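Local coordinates for protein alcohol oxidase (Myceliophthora thermophila, PDB 6F74) that is a VAO-type flavoprotein that binds FAD and probably oxidises alcohol-type substrates with molecular oxygen as electron acceptor, at residues A[100-105]-A[513-518]; A[384-389]-A[407-412]; A[434-439]-A[520-525]. All coordinates share one frame; numbering follows the deposited sequence.

Contacts 1 and 3 share helix 512-533 and lie next to each other, with centres 14 Å apart; they meet where V518 CG1 of contact 1 packs on I434 CD1 of contact 3 at 3.9 Å. Both approach the flavin: contact 1 contributes Y100 to the FAD pocket, and in contact 3 the side chain of I435 lies about 9 Å from the FAD. Contact 2 is remote, its centre 41 Å from that of contact 1 and 33 Å from that of contact 3. Yet contacts 2 and 3 belong to one seven-stranded antiparallel sheet, since their strands, 403-412 and 435-440, form its two outermost members.

Contact 1 (A[100-105]-A[513-518]). With NAG (2-acetamido-2-deoxy-beta-D-glucopyranose), chain E; FAD (flavin-adenine dinucleotide), chain I.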
loop_
_atom_site.group_PDB
_atom_site.type_symbol
_atom_site.label_atom_id
_atom_site.label_comp_id
_atom_site.label_asym_id
_atom_site.label_seq_id
_atom_site.Cartn_x
_atom_site.Cartn_y
_atom_site.Cartn_z
ATOM N N TYR A 100 -8.208 3.397 -4.529
ATOM C CA TYR A 100 -8.986 3.139 -3.355
ATOM C C TYR A 100 -9.428 4.478 -2.721
ATOM O O TYR A 100 -8.869 4.923 -1.745
ATOM C CB TYR A 100 -8.155 2.332 -2.392
ATOM C CG TYR A 100 -7.708 0.993 -2.938
ATOM C CD1 TYR A 100 -8.619 -0.009 -3.258
ATOM C CD2 TYR A 100 -6.364 0.727 -3.103
ATOM C CE1 TYR A 100 -8.200 -1.233 -3.752
ATOM C CE2 TYR A 100 -5.919 -0.507 -3.559
ATOM C CZ TYR A 100 -6.819 -1.486 -3.900
ATOM O OH TYR A 100 -6.320 -2.677 -4.370
ATOM N N PRO A 101 -10.438 5.127 -3.300
ATOM C CA PRO A 101 -10.787 6.484 -2.858
ATOM C C PRO A 101 -11.198 6.514 -1.403
ATOM O O PRO A 101 -12.017 5.689 -0.992
ATOM C CB PRO A 101 -11.962 6.847 -3.775
ATOM C CG PRO A 101 -12.516 5.546 -4.229
ATOM C CD PRO A 101 -11.315 4.671 -4.397
ATOM N N TYR A 102 -10.609 7.418 -0.634
ATOM C CA TYR A 102 -10.728 7.381 0.824
ATOM C C TYR A 102 -12.162 7.775 1.269
ATOM O O TYR A 102 -12.671 7.291 2.276
ATOM C CB TYR A 102 -9.652 8.245 1.498
ATOM C CG TYR A 102 -9.752 8.193 3.009
ATOM C CD1 TYR A 102 -9.399 7.054 3.700
ATOM C CD2 TYR A 102 -10.280 9.259 3.730
ATOM C CE1 TYR A 102 -9.511 6.978 5.071
ATOM C CE2 TYR A 102 -10.418 9.191 5.113
ATOM C CZ TYR A 102 -10.026 8.041 5.773
ATOM O OH TYR A 102 -10.147 7.962 7.131
ATOM N N ASN A 103 -12.800 8.642 0.486
ATOM C CA ASN A 103 -14.130 9.160 0.784
ATOM C C ASN A 103 -14.773 9.564 -0.527
ATOM O O ASN A 103 -14.510 10.661 -1.038
ATOM C CB ASN A 103 -14.039 10.355 1.725
ATOM C CG ASN A 103 -15.367 10.720 2.361
ATOM O OD1 ASN A 103 -16.352 9.980 2.258
ATOM N ND2 ASN A 103 -15.391 11.874 3.027
ATOM N N ILE A 104 -15.614 8.676 -1.059
ATOM C CA ILE A 104 -16.309 8.916 -2.337
ATOM C C ILE A 104 -17.404 9.966 -2.094
ATOM O O ILE A 104 -18.513 9.642 -1.613
ATOM C CB ILE A 104 -16.899 7.597 -2.922
ATOM C CG1 ILE A 104 -15.794 6.576 -3.216
ATOM C CG2 ILE A 104 -17.695 7.848 -4.201
ATOM C CD1 ILE A 104 -16.276 5.200 -3.645
ATOM N N THR A 105 -17.075 11.222 -2.387
ATOM C CA THR A 105 -18.010 12.342 -2.283
ATOM C C THR A 105 -18.581 12.760 -3.645
ATOM O O THR A 105 -19.355 13.706 -3.723
ATOM C CB THR A 105 -17.324 13.555 -1.633
ATOM O OG1 THR A 105 -16.127 13.934 -2.382
ATOM C CG2 THR A 105 -16.977 13.206 -0.178
ATOM N N GLU A 513 -23.234 7.366 9.165
ATOM C CA GLU A 513 -23.602 6.397 10.184
ATOM C C GLU A 513 -23.157 5.007 9.805
ATOM O O GLU A 513 -22.644 4.279 10.634
ATOM C CB GLU A 513 -25.129 6.415 10.428
ATOM C CG GLU A 513 -25.596 7.714 11.012
ATOM C CD GLU A 513 -25.761 8.898 10.055
ATOM O OE1 GLU A 513 -25.354 8.954 8.827
ATOM O OE2 GLU A 513 -26.355 9.834 10.624
ATOM N N ILE A 514 -23.355 4.651 8.542
ATOM C CA ILE A 514 -22.985 3.332 8.040
ATOM C C ILE A 514 -21.468 3.184 8.043
ATOM O O ILE A 514 -20.960 2.143 8.452
ATOM C CB ILE A 514 -23.620 3.030 6.656
ATOM C CG1 ILE A 514 -23.824 1.524 6.445
ATOM C CG2 ILE A 514 -22.841 3.643 5.501
ATOM C CD1 ILE A 514 -22.686 0.762 5.827
ATOM N N ARG A 515 -20.749 4.226 7.650
ATOM C CA ARG A 515 -19.284 4.177 7.666
ATOM C C ARG A 515 -18.732 4.061 9.103
ATOM O O ARG A 515 -17.771 3.305 9.335
ATOM C CB ARG A 515 -18.671 5.394 6.963
ATOM C CG ARG A 515 -17.157 5.421 7.100
ATOM C CD ARG A 515 -16.492 6.094 5.933
ATOM N NE ARG A 515 -15.045 5.929 5.927
ATOM C CZ ARG A 515 -14.248 6.362 4.945
ATOM N NH1 ARG A 515 -14.765 7.007 3.899
ATOM N NH2 ARG A 515 -12.922 6.180 5.006
ATOM N N ASP A 516 -19.330 4.789 10.051
ATOM C CA ASP A 516 -18.898 4.705 11.458
ATOM C C ASP A 516 -19.148 3.308 12.039
ATOM O O ASP A 516 -18.335 2.813 12.830
ATOM C CB ASP A 516 -19.619 5.723 12.354
ATOM C CG ASP A 516 -19.343 7.157 11.983
ATOM O OD1 ASP A 516 -18.305 7.490 11.322
ATOM O OD2 ASP A 516 -20.192 7.973 12.359
ATOM N N TYR A 517 -20.271 2.690 11.659
ATOM C CA TYR A 517 -20.566 1.299 12.055
ATOM C C TYR A 517 -19.504 0.349 11.495
ATOM O O TYR A 517 -18.958 -0.472 12.212
ATOM C CB TYR A 517 -21.994 0.850 11.620
ATOM C CG TYR A 517 -22.169 -0.644 11.795
ATOM C CD1 TYR A 517 -22.414 -1.191 13.045
ATOM C CD2 TYR A 517 -22.016 -1.512 10.724
ATOM C CE1 TYR A 517 -22.547 -2.575 13.228
ATOM C CE2 TYR A 517 -22.121 -2.896 10.877
ATOM C CZ TYR A 517 -22.393 -3.428 12.129
ATOM O OH TYR A 517 -22.456 -4.825 12.270
ATOM N N VAL A 518 -19.209 0.456 10.213
ATOM C CA VAL A 518 -18.212 -0.429 9.599
ATOM C C VAL A 518 -16.816 -0.165 10.156
ATOM O O VAL A 518 -16.089 -1.109 10.442
ATOM C CB VAL A 518 -18.222 -0.334 8.066
ATOM C CG1 VAL A 518 -17.088 -1.161 7.459
ATOM C CG2 VAL A 518 -19.552 -0.832 7.525
HETATM C C1 NAG E . -16.529 12.374 3.739
HETATM C C2 NAG E . -16.065 12.566 5.184
HETATM C C3 NAG E . -17.166 13.223 6.005
HETATM C C4 NAG E . -17.630 14.518 5.374
HETATM C C5 NAG E . -18.017 14.262 3.925
HETATM C C6 NAG E . -18.315 15.523 3.147
HETATM C C7 NAG E . -14.483 11.018 6.318
HETATM C C8 NAG E . -14.342 9.723 7.049
HETATM N N2 NAG E . -15.724 11.322 5.874
HETATM O O3 NAG E . -16.686 13.504 7.315
HETATM O O4 NAG E . -18.733 15.037 6.128
HETATM O O5 NAG E . -16.913 13.675 3.273
HETATM O O6 NAG E . -17.160 16.387 3.124
HETATM O O7 NAG E . -13.498 11.724 6.151
HETATM P PA FAD I . 0.375 7.591 -3.733
HETATM O O1A FAD I . -1.102 7.669 -3.355
HETATM O O2A FAD I . 0.785 8.325 -4.971
HETATM O O5B FAD I . 1.200 8.107 -2.489
HETATM C C5B FAD I . 1.154 7.389 -1.287
HETATM C C4B FAD I . 1.771 8.232 -0.186
HETATM O O4B FAD I . 3.136 8.411 -0.524
HETATM C C3B FAD I . 1.213 9.622 -0.016
HETATM O O3B FAD I . 1.406 9.994 1.354
HETATM C C2B FAD I . 2.120 10.497 -0.846
HETATM O O2B FAD I . 2.297 11.831 -0.356
HETATM C C1B FAD I . 3.439 9.785 -0.717
HETATM N N9A FAD I . 4.345 9.885 -1.866
HETATM C C8A FAD I . 4.177 9.323 -3.071
HETATM N N7A FAD I . 5.225 9.587 -3.875
HETATM C C5A FAD I . 6.077 10.320 -3.163
HETATM C C6A FAD I . 7.386 10.911 -3.440
HETATM N N6A FAD I . 7.909 10.712 -4.671
HETATM N N1A FAD I . 7.975 11.626 -2.446
HETATM C C2A FAD I . 7.380 11.781 -1.235
HETATM N N3A FAD I . 6.179 11.240 -0.907
HETATM C C4A FAD I . 5.506 10.509 -1.833
HETATM N N1 FAD I . 1.356 -2.610 -1.367
HETATM C C2 FAD I . 2.126 -3.700 -1.147
HETATM O O2 FAD I . 2.946 -3.678 -0.194
HETATM N N3 FAD I . 2.061 -4.794 -1.932
HETATM C C4 FAD I . 1.203 -4.892 -2.963
HETATM O O4 FAD I . 1.131 -5.914 -3.677
HETATM C C4X FAD I . 0.311 -3.752 -3.260
HETATM N N5 FAD I . -0.575 -3.796 -4.275
HETATM C C5X FAD I . -1.374 -2.730 -4.529
HETATM C C6 FAD I . -2.272 -2.785 -5.595
HETATM C C7 FAD I . -3.095 -1.718 -5.907
HETATM C C7M FAD I . -4.021 -1.956 -7.074
HETATM C C8 FAD I . -3.015 -0.469 -5.098
HETATM C C8M FAD I . -3.850 0.768 -5.402
HETATM C C9 FAD I . -2.139 -0.418 -4.019
HETATM C C9A FAD I . -1.296 -1.494 -3.692
HETATM N N10 FAD I . -0.365 -1.465 -2.618
HETATM C C10 FAD I . 0.444 -2.584 -2.377
HETATM C "C1'" FAD I . -0.267 -0.329 -1.672
HETATM C "C2'" FAD I . 0.798 0.702 -1.854
HETATM O "O2'" FAD I . 1.993 0.181 -1.276
HETATM C "C3'" FAD I . 0.409 1.973 -1.091
HETATM O "O3'" FAD I . -0.922 2.405 -1.427
HETATM C "C4'" FAD I . 1.398 3.104 -1.334
HETATM O "O4'" FAD I . 0.996 4.259 -0.591
HETATM C "C5'" FAD I . 1.509 3.434 -2.815
HETATM O "O5'" FAD I . 2.442 4.481 -3.021
HETATM P P FAD I . 2.143 5.362 -4.301
HETATM O O1P FAD I . 1.900 4.473 -5.488
HETATM O O2P FAD I . 3.216 6.398 -4.352
HETATM O O3P FAD I . 0.728 6.012 -3.860
#
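R515 takes hold of Y102 twice over, gripping its backbone carbonyl while one of the same nitrogens lies over its ring. NH1 and NH2 both donate to Y102 O, at 2.7 Å from NH1 and 3.0 Å from NH2. The oxygen lies within 7° of the guanidinium plane, so this is an end-on, two-nitrogen grip on a single acceptor. The NH1 bond is the straighter of the two, with an N-H...O angle of 152°. NH2 also stands 3.4 Å above the plane of the Y102 ring, toward the rim, and R515 CZ is 4.7 Å from the ring centroid, meeting the criteria of a cation-pi pair. Y102 swings CG to the side opposite its own N (chi1 -179°), which keeps the ring beside the residue's own carbonyl, and one guanidinium can serve both. The extended R515 chain carries that group across from helix 512-533. Over one guanidinium face rests the acetamide methyl C8 of the glycan, 4.0 Å from R515 CZ. The sugar is covalently fixed, N103 ND2 to NAG C1 being 1.4 Å. With an alanine at R515, Y102 O would probably lose both donors and the Y102 ring its cation, leaving the sugar methyl without its flat support. At the other end of the segment, the Y100 ring lies against the flavin methyl C8M. The loop thus runs from the FAD pocket to an N-glycosylation site, with N103, I104 and T105 forming the Asn-X-Thr sequon.

Contact 2 (A[384-389]-A[407-412]); sequences EAEKAV and STFAEY
E386 lies across F409, its CG 3.7 Å from the ring centroid and 19° off the ring normal, the geometry of a CH-pi contact. The carboxylate continues over the rim, its plane tilted only modestly from that of the ring, so the acidic group is stacked with the aromatic surface. V389 CG2 meets the ring edge in plane, 3.8 Å from F409 CZ; the ring is thus met on a face by E386 and at its edge by V389. A385 adds a looser apolar contact, CB to F409 CD2 at 4.4 Å. With CG turned opposite its carbonyl carbon (chi1 -62°), F409 carries its ring to the helix, the one residue of 407-412 that touches 384-389, spanning the 10.2 Å between the two segments' axes. In the next shell, H314 of strand 311-320 stacks with the F409 ring, and S407 OG is hydrogen-bonded to H314 NE2. A weak hydrogen bond from Q382 NE2 reaches E386 OE2. Strand 311-320 separates strand 403-412 from strand 370-378, helix 382-396 links these two, and segments 384-389 and 407-412 run at 140° to each other. This is a split beta-alpha-beta crossover at the edge of the seven-stranded antiparallel sheet, consistent with the substrate (cap) domain of VAO-type flavoproteins.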
loop_
_atom_site.group_PDB
_atom_site.type_symbol
_atom_site.label_atom_id
_atom_site.label_comp_id
_atom_site.label_asym_id
_atom_site.label_seq_id
_atom_site.Cartn_x
_atom_site.Cartn_y
_atom_site.Cartn_z
ATOM N N GLU A 384 11.293 -30.272 -3.742
ATOM C CA GLU A 384 11.652 -29.504 -2.560
ATOM C C GLU A 384 10.514 -28.608 -2.127
ATOM O O GLU A 384 10.396 -28.316 -0.953
ATOM C CB GLU A 384 12.913 -28.658 -2.777
ATOM C CG GLU A 384 14.192 -29.439 -2.966
ATOM C CD GLU A 384 14.917 -29.718 -1.651
ATOM O OE1 GLU A 384 14.267 -30.037 -0.607
ATOM O OE2 GLU A 384 16.177 -29.633 -1.654
ATOM N N ALA A 385 9.720 -28.138 -3.082
ATOM C CA ALA A 385 8.524 -27.347 -2.788
ATOM C C ALA A 385 7.494 -28.175 -1.999
ATOM O O ALA A 385 6.892 -27.674 -1.060
ATOM C CB ALA A 385 7.909 -26.814 -4.070
ATOM N N GLU A 386 7.319 -29.440 -2.379
ATOM C CA GLU A 386 6.397 -30.335 -1.661
ATOM C C GLU A 386 6.844 -30.563 -0.223
ATOM O O GLU A 386 6.021 -30.545 0.677
ATOM C CB GLU A 386 6.214 -31.660 -2.403
ATOM C CG GLU A 386 5.543 -31.452 -3.748
ATOM C CD GLU A 386 4.837 -32.662 -4.314
ATOM O OE1 GLU A 386 3.953 -33.211 -3.624
ATOM O OE2 GLU A 386 5.146 -33.077 -5.458
ATOM N N LYS A 387 8.144 -30.750 -0.006
ATOM C CA LYS A 387 8.674 -30.902 1.357
ATOM C C LYS A 387 8.428 -29.628 2.153
ATOM O O LYS A 387 8.059 -29.689 3.331
ATOM C CB LYS A 387 10.159 -31.211 1.350
ATOM C CG LYS A 387 10.500 -32.570 0.797
ATOM C CD LYS A 387 11.940 -32.969 1.020
ATOM C CE LYS A 387 12.127 -34.359 0.427
ATOM N NZ LYS A 387 13.538 -34.775 0.385
ATOM N N ALA A 388 8.600 -28.485 1.487
ATOM C CA ALA A 388 8.472 -27.187 2.134
ATOM C C ALA A 388 7.066 -26.933 2.703
ATOM O O ALA A 388 6.948 -26.383 3.795
ATOM C CB ALA A 388 8.889 -26.060 1.202
ATOM N N VAL A 389 6.034 -27.391 1.990
ATOM C CA VAL A 389 4.637 -27.204 2.425
ATOM C C VAL A 389 4.075 -28.425 3.151
ATOM O O VAL A 389 2.922 -28.421 3.559
ATOM C CB VAL A 389 3.678 -26.792 1.265
ATOM C CG1 VAL A 389 4.088 -25.462 0.677
ATOM C CG2 VAL A 389 3.559 -27.867 0.161
ATOM N N SER A 407 -4.807 -29.394 -4.113
ATOM C CA SER A 407 -3.432 -29.002 -3.907
ATOM C C SER A 407 -2.684 -29.300 -5.166
ATOM O O SER A 407 -2.602 -30.460 -5.546
ATOM C CB SER A 407 -2.843 -29.822 -2.743
ATOM O OG SER A 407 -1.523 -29.441 -2.501
ATOM N N THR A 408 -2.151 -28.281 -5.825
ATOM C CA THR A 408 -1.375 -28.486 -7.040
ATOM C C THR A 408 -0.120 -27.640 -7.042
ATOM O O THR A 408 -0.033 -26.636 -6.341
ATOM C CB THR A 408 -2.208 -28.157 -8.286
ATOM O OG1 THR A 408 -2.557 -26.759 -8.289
ATOM C CG2 THR A 408 -3.465 -28.997 -8.326
ATOM N N PHE A 409 0.843 -28.051 -7.859
ATOM C CA PHE A 409 2.124 -27.371 -7.978
ATOM C C PHE A 409 2.388 -27.042 -9.428
ATOM O O PHE A 409 2.029 -27.813 -10.305
ATOM C CB PHE A 409 3.251 -28.242 -7.460
ATOM C CG PHE A 409 3.115 -28.585 -5.999
ATOM C CD1 PHE A 409 2.350 -29.667 -5.599
ATOM C CD2 PHE A 409 3.742 -27.827 -5.036
ATOM C CE1 PHE A 409 2.212 -29.981 -4.264
ATOM C CE2 PHE A 409 3.621 -28.134 -3.695
ATOM C CZ PHE A 409 2.851 -29.213 -3.302
ATOM N N ALA A 410 2.985 -25.879 -9.662
ATOM C CA ALA A 410 3.423 -25.464 -10.988
ATOM C C ALA A 410 4.868 -25.008 -10.899
ATOM O O ALA A 410 5.198 -24.187 -10.047
ATOM C CB ALA A 410 2.546 -24.342 -11.499
ATOM N N GLU A 411 5.723 -25.552 -11.771
ATOM C CA GLU A 411 7.164 -25.218 -11.778
ATOM C C GLU A 411 7.440 -24.206 -12.878
ATOM O O GLU A 411 6.853 -24.305 -13.957
ATOM C CB GLU A 411 8.030 -26.458 -11.956
ATOM C CG GLU A 411 9.483 -26.235 -11.512
ATOM C CD GLU A 411 10.289 -27.519 -11.378
ATOM O OE1 GLU A 411 9.839 -28.398 -10.627
ATOM O OE2 GLU A 411 11.393 -27.654 -12.009
ATOM N N TYR A 412 8.278 -23.207 -12.587
ATOM C CA TYR A 412 8.744 -22.224 -13.583
ATOM C C TYR A 412 10.254 -22.249 -13.615
ATOM O O TYR A 412 10.876 -22.628 -12.608
ATOM C CB TYR A 412 8.253 -20.810 -13.233
ATOM C CG TYR A 412 6.746 -20.732 -13.167
ATOM C CD1 TYR A 412 5.979 -20.521 -14.313
ATOM C CD2 TYR A 412 6.081 -20.927 -11.969
ATOM C CE1 TYR A 412 4.602 -20.478 -14.245
ATOM C CE2 TYR A 412 4.708 -20.883 -11.898
ATOM C CZ TYR A 412 3.975 -20.664 -13.039
ATOM O OH TYR A 412 2.600 -20.635 -13.000
#

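Contact 3 (A[434-439]-A[520-525])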
loop_
_atom_site.group_PDB
_atom_site.type_symbol
_atom_site.label_atom_id
_atom_site.label_comp_id
_atom_site.label_asym_id
_atom_site.label_seq_id
_atom_site.Cartn_x
_atom_site.Cartn_y
_atom_site.Cartn_z
ATOM N N ILE A 434 -11.370 -0.174 4.119
ATOM C CA ILE A 434 -11.538 -0.159 5.582
ATOM C C ILE A 434 -11.032 -1.504 6.075
ATOM O O ILE A 434 -11.758 -2.490 6.126
ATOM C CB ILE A 434 -13.000 0.081 6.042
ATOM C CG1 ILE A 434 -13.607 1.248 5.245
ATOM C CG2 ILE A 434 -13.015 0.337 7.556
ATOM C CD1 ILE A 434 -14.997 1.646 5.678
ATOM N N ILE A 435 -9.733 -1.527 6.377
ATOM C CA ILE A 435 -9.045 -2.729 6.798
ATOM C C ILE A 435 -8.232 -2.468 8.051
ATOM O O ILE A 435 -7.974 -1.302 8.434
ATOM C CB ILE A 435 -8.129 -3.290 5.674
ATOM C CG1 ILE A 435 -7.036 -2.278 5.296
ATOM C CG2 ILE A 435 -8.967 -3.665 4.450
ATOM C CD1 ILE A 435 -5.960 -2.781 4.333
ATOM N N THR A 436 -7.830 -3.568 8.677
ATOM C CA THR A 436 -6.854 -3.537 9.786
ATOM C C THR A 436 -5.785 -4.582 9.491
ATOM O O THR A 436 -6.058 -5.601 8.842
ATOM C CB THR A 436 -7.534 -3.809 11.143
ATOM O OG1 THR A 436 -6.575 -3.786 12.190
ATOM C CG2 THR A 436 -8.310 -5.178 11.125
ATOM N N SER A 437 -4.547 -4.324 9.898
ATOM C CA SER A 437 -3.477 -5.299 9.666
ATOM C C SER A 437 -2.718 -5.527 10.962
ATOM O O SER A 437 -2.619 -4.632 11.834
ATOM C CB SER A 437 -2.539 -4.890 8.527
ATOM O OG SER A 437 -2.011 -3.575 8.647
ATOM N N ARG A 438 -2.271 -6.770 11.108
ATOM C CA ARG A 438 -1.541 -7.190 12.277
ATOM C C ARG A 438 -0.441 -8.161 11.891
ATOM O O ARG A 438 -0.695 -9.212 11.284
ATOM C CB ARG A 438 -2.467 -7.816 13.304
ATOM C CG ARG A 438 -1.828 -7.897 14.693
ATOM C CD ARG A 438 -1.769 -6.538 15.350
ATOM N NE ARG A 438 -1.049 -6.539 16.617
ATOM C CZ ARG A 438 -0.591 -5.436 17.227
ATOM N NH1 ARG A 438 -0.767 -4.217 16.690
ATOM N NH2 ARG A 438 0.055 -5.554 18.386
ATOM N N LEU A 439 0.789 -7.773 12.204
ATOM C CA LEU A 439 1.926 -8.658 12.051
ATOM C C LEU A 439 1.800 -9.723 13.146
ATOM O O LEU A 439 1.474 -9.394 14.293
ATOM C CB LEU A 439 3.235 -7.895 12.155
ATOM C CG LEU A 439 3.773 -7.197 10.890
ATOM C CD1 LEU A 439 2.809 -6.116 10.376
ATOM C CD2 LEU A 439 5.116 -6.563 11.239
ATOM N N HIS A 520 -15.971 0.968 13.054
ATOM C CA HIS A 520 -15.977 0.393 14.392
ATOM C C HIS A 520 -15.812 -1.121 14.413
ATOM O O HIS A 520 -15.111 -1.641 15.271
ATOM C CB HIS A 520 -17.281 0.735 15.122
ATOM C CG HIS A 520 -17.345 0.198 16.524
ATOM N ND1 HIS A 520 -16.825 0.880 17.605
ATOM C CD2 HIS A 520 -17.803 -0.981 17.007
ATOM C CE1 HIS A 520 -16.998 0.159 18.697
ATOM N NE2 HIS A 520 -17.572 -0.978 18.359
ATOM N N GLN A 521 -16.483 -1.830 13.509
ATOM C CA GLN A 521 -16.270 -3.268 13.393
ATOM C C GLN A 521 -14.818 -3.575 13.027
ATOM O O GLN A 521 -14.214 -4.438 13.635
ATOM C CB GLN A 521 -17.207 -3.896 12.357
ATOM C CG GLN A 521 -18.708 -3.886 12.738
ATOM C CD GLN A 521 -19.012 -4.577 14.042
ATOM O OE1 GLN A 521 -18.733 -5.752 14.195
ATOM N NE2 GLN A 521 -19.567 -3.843 15.001
ATOM N N VAL A 522 -14.258 -2.859 12.047
ATOM C CA VAL A 522 -12.898 -3.099 11.609
ATOM C C VAL A 522 -11.886 -2.775 12.697
ATOM O O VAL A 522 -11.010 -3.603 12.987
ATOM C CB VAL A 522 -12.572 -2.343 10.321
ATOM C CG1 VAL A 522 -11.105 -2.521 9.912
ATOM C CG2 VAL A 522 -13.461 -2.877 9.184
ATOM N N THR A 523 -12.010 -1.606 13.315
ATOM C CA THR A 523 -11.040 -1.170 14.322
ATOM C C THR A 523 -11.188 -1.891 15.665
ATOM O O THR A 523 -10.204 -2.424 16.192
ATOM C CB THR A 523 -11.104 0.371 14.553
ATOM O OG1 THR A 523 -10.787 1.080 13.334
ATOM C CG2 THR A 523 -10.108 0.791 15.667
ATOM N N HIS A 524 -12.409 -1.901 16.215
ATOM C CA HIS A 524 -12.644 -2.332 17.598
ATOM C C HIS A 524 -13.189 -3.739 17.798
ATOM O O HIS A 524 -13.244 -4.175 18.940
ATOM C CB HIS A 524 -13.579 -1.333 18.318
ATOM C CG HIS A 524 -13.012 0.051 18.405
ATOM N ND1 HIS A 524 -11.919 0.356 19.191
ATOM C CD2 HIS A 524 -13.368 1.197 17.790
ATOM C CE1 HIS A 524 -11.635 1.638 19.075
ATOM N NE2 HIS A 524 -12.498 2.174 18.226
ATOM N N VAL A 525 -13.611 -4.416 16.732
ATOM C CA VAL A 525 -13.952 -5.854 16.777
ATOM C C VAL A 525 -12.850 -6.664 16.062
ATOM O O VAL A 525 -12.160 -7.475 16.686
ATOM C CB VAL A 525 -15.365 -6.123 16.207
ATOM C CG1 VAL A 525 -15.689 -7.611 16.243
ATOM C CG2 VAL A 525 -16.419 -5.368 17.030
#
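V522 places CG1 across from its backbone N (chi1 176°) and CG2 across from its carbonyl carbon, which spreads its two methyls over successive residues of the strand side. I434 holds CG1 beside its backbone N (chi1 -46°), which leaves CG2 on the far side of that N and 3.6 Å from V522 CG2. The same V522 CG2 also rests 3.5 Å from I434 O. The other methyl bears on the main chain itself: V522 CG1 stands 3.4 Å from I435 C, almost squarely above the plane of the peptide joining I435 to T436. T436 and V522 lie alongside each other, pointing opposite ways, with T436 CG2 3.6 Å from V522 O and T436 CB 4.0 Å from V522 CG1. V522 carries most of the contact, covering 95 of the 171 Å² buried. The CA atoms of I435 and V522 are 6.2 Å apart, which fits a methyl lying on a peptide with no strand side chain in between. CB of I435 leaves the backbone away from the helix, that of T436 toward it. V522 itself sits in a wider, pi-type turn at 521-525, where the bond from V525 N to H520 O is weak. T523 is held through OG1 by D545 and Q519. The strand face turned away from the helix looks toward the flavin site: the side chain of I435 is about 7 Å from that of the FAD-binding Y540, and S437 OG is hydrogen-bonded to Y540 N. I434 packs further on V518 and Q519, and I435 on I501 of strand 498-503. Strand 435-440 is hydrogen-bonded to strand 498-503 through T436 with S502 and R438 with M500, and helix 512-533 covers one face of the large antiparallel sheet at this edge strand.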